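Local coordinates for protein transglutaminase elicitor (Phytophthora sojae, PDB 3TW5) that probably cross-links proteins by joining glutamine side chains to lysine amines, and is thought to act as an elicitor of plant innate immune defences, at residues Q153-Y165 / V348-S362. The protein carries 1 engineered substitution. Sequence-based numbering, arbitrary orientation.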
loop_
_atom_site.group_PDB
_atom_site.type_symbol
_atom_site.label_atom_id
_atom_site.label_comp_id
_atom_site.label_asym_id
_atom_site.label_seq_id
_atom_site.Cartn_x
_atom_site.Cartn_y
_atom_site.Cartn_z
ATOM N N GLN A 153 -12.261 -18.219 -7.084
ATOM C CA GLN A 153 -11.655 -18.317 -5.765
ATOM C C GLN A 153 -11.529 -16.920 -5.157
ATOM O O GLN A 153 -11.436 -15.938 -5.894
ATOM C CB GLN A 153 -10.285 -18.996 -5.856
ATOM C CG GLN A 153 -10.319 -20.443 -6.362
ATOM C CD GLN A 153 -11.102 -21.386 -5.456
ATOM O OE1 GLN A 153 -11.870 -22.221 -5.930
ATOM N NE2 GLN A 153 -10.909 -21.254 -4.149
ATOM N N PRO A 154 -11.544 -16.819 -3.811
ATOM C CA PRO A 154 -11.330 -15.521 -3.167
ATOM C C PRO A 154 -10.107 -14.804 -3.729
ATOM O O PRO A 154 -10.127 -13.586 -3.913
ATOM C CB PRO A 154 -11.106 -15.899 -1.704
ATOM C CG PRO A 154 -11.960 -17.099 -1.521
ATOM C CD PRO A 154 -11.893 -17.859 -2.823
ATOM N N MET A 155 -9.068 -15.576 -4.019
ATOM C CA MET A 155 -7.846 -15.057 -4.607
ATOM C C MET A 155 -8.056 -14.509 -6.025
ATOM O O MET A 155 -7.499 -13.467 -6.376
ATOM C CB MET A 155 -6.776 -16.145 -4.603
ATOM C CG MET A 155 -5.408 -15.664 -4.974
ATOM S SD MET A 155 -4.850 -14.380 -3.852
ATOM C CE MET A 155 -3.298 -14.023 -4.628
ATOM N N ASP A 156 -8.850 -15.211 -6.831
ATOM C CA ASP A 156 -9.199 -14.749 -8.173
ATOM C C ASP A 156 -9.882 -13.384 -8.112
ATOM O O ASP A 156 -9.591 -12.495 -8.919
ATOM C CB ASP A 156 -10.121 -15.750 -8.876
ATOM C CG ASP A 156 -9.411 -17.031 -9.283
ATOM O OD1 ASP A 156 -8.278 -16.973 -9.810
ATOM O OD2 ASP A 156 -10.013 -18.110 -9.097
ATOM N N LEU A 157 -10.785 -13.229 -7.143
ATOM C CA LEU A 157 -11.512 -11.978 -6.941
ATOM C C LEU A 157 -10.599 -10.852 -6.469
ATOM O O LEU A 157 -10.791 -9.698 -6.846
ATOM C CB LEU A 157 -12.677 -12.177 -5.969
ATOM C CG LEU A 157 -13.745 -13.197 -6.376
ATOM C CD1 LEU A 157 -14.831 -13.270 -5.329
ATOM C CD2 LEU A 157 -14.344 -12.875 -7.738
ATOM N N LYS A 158 -9.602 -11.194 -5.655
ATOM C CA LYS A 158 -8.569 -10.236 -5.252
ATOM C C LYS A 158 -7.809 -9.703 -6.469
ATOM O O LYS A 158 -7.466 -8.524 -6.521
ATOM C CB LYS A 158 -7.601 -10.863 -4.241
ATOM C CG LYS A 158 -8.210 -11.085 -2.866
ATOM C CD LYS A 158 -7.217 -11.674 -1.878
ATOM C CE LYS A 158 -7.859 -11.818 -0.504
ATOM N NZ LYS A 158 -6.891 -12.228 0.545
ATOM N N ALA A 159 -7.567 -10.579 -7.446
ATOM C CA ALA A 159 -6.923 -10.204 -8.705
ATOM C C ALA A 159 -7.790 -9.255 -9.517
ATOM O O ALA A 159 -7.317 -8.217 -9.981
ATOM C CB ALA A 159 -6.602 -11.440 -9.527
ATOM N N LEU A 160 -9.058 -9.622 -9.681
ATOM C CA LEU A 160 -9.990 -8.837 -10.478
ATOM C C LEU A 160 -10.196 -7.435 -9.908
ATOM O O LEU A 160 -10.056 -6.449 -10.633
ATOM C CB LEU A 160 -11.327 -9.570 -10.637
ATOM C CG LEU A 160 -11.329 -10.892 -11.415
ATOM C CD1 LEU A 160 -12.724 -11.483 -11.434
ATOM C CD2 LEU A 160 -10.790 -10.720 -12.836
ATOM N N VAL A 161 -10.499 -7.349 -8.611
ATOM C CA VAL A 161 -10.737 -6.059 -7.957
ATOM C C VAL A 161 -9.476 -5.183 -7.910
ATOM O O VAL A 161 -9.564 -3.961 -8.001
ATOM C CB VAL A 161 -11.388 -6.218 -6.548
ATOM C CG1 VAL A 161 -10.393 -6.747 -5.526
ATOM C CG2 VAL A 161 -11.989 -4.902 -6.076
ATOM N N SER A 162 -8.308 -5.810 -7.798
ATOM C CA SER A 162 -7.049 -5.071 -7.795
ATOM C C SER A 162 -6.821 -4.353 -9.123
ATOM O O SER A 162 -6.472 -3.173 -9.137
ATOM C CB SER A 162 -5.869 -5.991 -7.470
ATOM O OG SER A 162 -5.912 -6.403 -6.118
ATOM N N LEU A 163 -7.037 -5.064 -10.229
ATOM C CA LEU A 163 -6.859 -4.495 -11.563
ATOM C C LEU A 163 -7.922 -3.442 -11.881
ATOM O O LEU A 163 -7.653 -2.487 -12.618
ATOM C CB LEU A 163 -6.855 -5.592 -12.628
ATOM C CG LEU A 163 -6.248 -5.218 -13.984
ATOM C CD1 LEU A 163 -4.736 -5.099 -13.896
ATOM C CD2 LEU A 163 -6.635 -6.222 -15.049
ATOM N N VAL A 164 -9.123 -3.621 -11.328
ATOM C CA VAL A 164 -10.179 -2.619 -11.443
ATOM C C VAL A 164 -9.669 -1.296 -10.885
ATOM O O VAL A 164 -9.724 -0.272 -11.565
ATOM C CB VAL A 164 -11.481 -3.047 -10.716
ATOM C CG1 VAL A 164 -12.429 -1.861 -10.539
ATOM C CG2 VAL A 164 -12.173 -4.159 -11.476
ATOM N N TYR A 165 -9.145 -1.336 -9.663
ATOM C CA TYR A 165 -8.621 -0.148 -8.989
ATOM C C TYR A 165 -7.486 0.521 -9.755
ATOM O O TYR A 165 -7.301 1.734 -9.657
ATOM C CB TYR A 165 -8.168 -0.499 -7.574
ATOM C CG TYR A 165 -9.255 -0.391 -6.532
ATOM C CD1 TYR A 165 -9.173 0.558 -5.517
ATOM C CD2 TYR A 165 -10.362 -1.234 -6.558
ATOM C CE1 TYR A 165 -10.164 0.663 -4.552
ATOM C CE2 TYR A 165 -11.358 -1.137 -5.600
ATOM C CZ TYR A 165 -11.250 -0.188 -4.599
ATOM O OH TYR A 165 -12.233 -0.082 -3.647
ATOM N N VAL A 348 -9.419 -2.265 -19.985
ATOM C CA VAL A 348 -9.144 -3.676 -20.283
ATOM C C VAL A 348 -10.445 -4.463 -20.460
ATOM O O VAL A 348 -10.429 -5.615 -20.893
ATOM C CB VAL A 348 -8.235 -4.365 -19.212
ATOM C CG1 VAL A 348 -7.017 -3.511 -18.891
ATOM C CG2 VAL A 348 -9.012 -4.687 -17.947
ATOM N N GLY A 349 -11.566 -3.832 -20.122
ATOM C CA GLY A 349 -12.878 -4.454 -20.260
ATOM C C GLY A 349 -13.388 -5.049 -18.967
ATOM O O GLY A 349 -14.316 -5.860 -18.967
ATOM N N LEU A 350 -12.778 -4.639 -17.861
ATOM C CA LEU A 350 -13.135 -5.145 -16.550
ATOM C C LEU A 350 -14.204 -4.242 -15.942
ATOM O O LEU A 350 -13.939 -3.079 -15.633
ATOM C CB LEU A 350 -11.884 -5.199 -15.670
ATOM C CG LEU A 350 -11.705 -6.238 -14.561
ATOM C CD1 LEU A 350 -12.025 -7.648 -15.019
ATOM C CD2 LEU A 350 -10.280 -6.168 -14.060
ATOM N N SER A 351 -15.415 -4.776 -15.799
ATOM C CA SER A 351 -16.529 -4.035 -15.215
ATOM C C SER A 351 -16.540 -4.167 -13.697
ATOM O O SER A 351 -16.571 -5.281 -13.165
ATOM C CB SER A 351 -17.864 -4.525 -15.782
ATOM O OG SER A 351 -18.953 -4.022 -15.020
ATOM N N TYR A 352 -16.528 -3.028 -13.008
ATOM C CA TYR A 352 -16.582 -2.999 -11.547
ATOM C C TYR A 352 -17.943 -3.464 -11.038
ATOM O O TYR A 352 -18.053 -3.959 -9.918
ATOM C CB TYR A 352 -16.245 -1.598 -11.020
ATOM C CG TYR A 352 -16.217 -1.464 -9.507
ATOM C CD1 TYR A 352 -15.529 -2.384 -8.713
ATOM C CD2 TYR A 352 -16.861 -0.402 -8.873
ATOM C CE1 TYR A 352 -15.499 -2.259 -7.323
ATOM C CE2 TYR A 352 -16.834 -0.265 -7.482
ATOM C CZ TYR A 352 -16.152 -1.198 -6.717
ATOM O OH TYR A 352 -16.121 -1.073 -5.349
ATOM N N ALA A 353 -18.970 -3.309 -11.872
ATOM C CA ALA A 353 -20.309 -3.795 -11.554
ATOM C C ALA A 353 -20.307 -5.318 -11.431
ATOM O O ALA A 353 -20.886 -5.871 -10.494
ATOM C CB ALA A 353 -21.303 -3.340 -12.612
ATOM N N ASP A 354 -19.642 -5.980 -12.378
ATOM C CA ASP A 354 -19.507 -7.436 -12.381
ATOM C C ASP A 354 -18.686 -7.930 -11.193
ATOM O O ASP A 354 -19.052 -8.917 -10.553
ATOM C CB ASP A 354 -18.874 -7.922 -13.692
ATOM C CG ASP A 354 -19.834 -7.850 -14.875
ATOM O OD1 ASP A 354 -21.066 -7.941 -14.666
ATOM O OD2 ASP A 354 -19.352 -7.716 -16.024
ATOM N N VAL A 355 -17.587 -7.233 -10.908
ATOM C CA VAL A 355 -16.672 -7.602 -9.825
ATOM C C VAL A 355 -17.304 -7.374 -8.445
ATOM O O VAL A 355 -17.179 -8.223 -7.559
ATOM C CB VAL A 355 -15.311 -6.869 -9.951
ATOM C CG1 VAL A 355 -14.370 -7.260 -8.821
ATOM C CG2 VAL A 355 -14.664 -7.184 -11.287
ATOM N N SER A 356 -17.995 -6.246 -8.277
ATOM C CA SER A 356 -18.713 -5.949 -7.032
ATOM C C SER A 356 -19.722 -7.044 -6.700
ATOM O O SER A 356 -19.833 -7.468 -5.546
ATOM C CB SER A 356 -19.435 -4.603 -7.124
ATOM O OG SER A 356 -18.531 -3.550 -7.408
ATOM N N MET A 357 -20.445 -7.490 -7.725
ATOM C CA MET A 357 -21.452 -8.541 -7.601
ATOM C C MET A 357 -20.848 -9.820 -7.017
ATOM O O MET A 357 -21.431 -10.433 -6.117
ATOM C CB MET A 357 -22.107 -8.798 -8.968
ATOM C CG MET A 357 -23.168 -9.899 -9.003
ATOM S SD MET A 357 -22.504 -11.546 -9.356
ATOM C CE MET A 357 -21.850 -11.311 -11.008
ATOM N N LEU A 358 -19.678 -10.202 -7.526
ATOM C CA LEU A 358 -18.977 -11.402 -7.068
ATOM C C LEU A 358 -18.378 -11.218 -5.673
ATOM O O LEU A 358 -18.401 -12.142 -4.859
ATOM C CB LEU A 358 -17.896 -11.815 -8.073
ATOM C CG LEU A 358 -18.333 -12.344 -9.445
ATOM C CD1 LEU A 358 -17.130 -12.501 -10.357
ATOM C CD2 LEU A 358 -19.096 -13.662 -9.335
ATOM N N LEU A 359 -17.853 -10.020 -5.411
ATOM C CA LEU A 359 -17.300 -9.668 -4.101
ATOM C C LEU A 359 -18.337 -9.751 -2.981
ATOM O O LEU A 359 -18.030 -10.214 -1.881
ATOM C CB LEU A 359 -16.691 -8.263 -4.135
ATOM C CG LEU A 359 -15.326 -8.075 -4.800
ATOM C CD1 LEU A 359 -15.119 -6.613 -5.144
ATOM C CD2 LEU A 359 -14.193 -8.583 -3.919
ATOM N N LYS A 360 -19.559 -9.298 -3.266
ATOM C CA LYS A 360 -20.642 -9.319 -2.285
ATOM C C LYS A 360 -21.035 -10.746 -1.914
ATOM O O LYS A 360 -21.315 -11.034 -0.749
ATOM C CB LYS A 360 -21.869 -8.557 -2.799
ATOM C CG LYS A 360 -22.906 -8.278 -1.719
ATOM C CD LYS A 360 -24.294 -8.061 -2.298
ATOM C CE LYS A 360 -25.334 -7.968 -1.186
ATOM N NZ LYS A 360 -26.704 -7.733 -1.716
ATOM N N LYS A 361 -21.050 -11.630 -2.908
ATOM C CA LYS A 361 -21.377 -13.036 -2.693
ATOM C C LYS A 361 -20.259 -13.769 -1.959
ATOM O O LYS A 361 -20.520 -14.666 -1.160
ATOM C CB LYS A 361 -21.676 -13.729 -4.022
ATOM C CG LYS A 361 -22.989 -13.312 -4.654
ATOM C CD LYS A 361 -23.210 -14.029 -5.971
ATOM C CE LYS A 361 -24.551 -13.656 -6.573
ATOM N NZ LYS A 361 -24.708 -14.246 -7.925
ATOM N N SER A 362 -19.017 -13.376 -2.230
ATOM C CA SER A 362 -17.853 -13.994 -1.602
ATOM C C SER A 362 -17.758 -13.679 -0.111
ATOM O O SER A 362 -17.420 -14.551 0.692
ATOM C CB SER A 362 -16.576 -13.552 -2.308
ATOM O OG SER A 362 -15.503 -14.409 -1.979
#
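L157 packs on L358, L359 and S362 in the C-terminal half of segment 352-362. Its CB faces L359, with L359 CD2 at 4.4 Å. The chain then forks at CG. CD1 rests against S362, and CD2 lies on L358, 3.7 Å from L358 CB. CG stands opposite the carbonyl carbon (chi1 -60°), and the extended second torsion places the two methyls on these separate neighbours. The L157 and L358 side chains cross at about a right angle.

Segments 154-165 and 352-362 run roughly antiparallel, at 146°, with their axes 9.9 Å apart at closest approach. At the middle of the interface V355 sends its methyls to different partners. CG1 lies against V161 CB, and CG2 reaches V164 CG2 at 3.9 Å. V161 also turns CG2 onto L359 CD1, 3.7 Å away.

V164 is shared in the same manner. Its CG1 approaches the Y352 ring obliquely, 3.6 Å from Y352 CD1. Its CG2 meets L350 CG at 3.7 Å. L350 precedes the helix and fits between L160, L163 and V164; its CD2 lies on L163 CB at 3.8 Å. The contact is thus held by apolar packing. The polar ends bond outside the two segments: S362 OG to the backbone O of C143, and Y165 OH and Y352 OH to one carboxylate oxygen each of E138.

This antiparallel helix-helix packing joins the C-terminal helix to helix 154-167 within the transglutaminase domain, whose family belongs to the CA clan of cysteine peptidases. The C143-C365 disulfide links the chain just past the C-terminal helix to the chain near strand 145-147. L358 and S362 also touch that strand, Y165 packs on helix 128-137, and helix 60-67 meets A159 and L350.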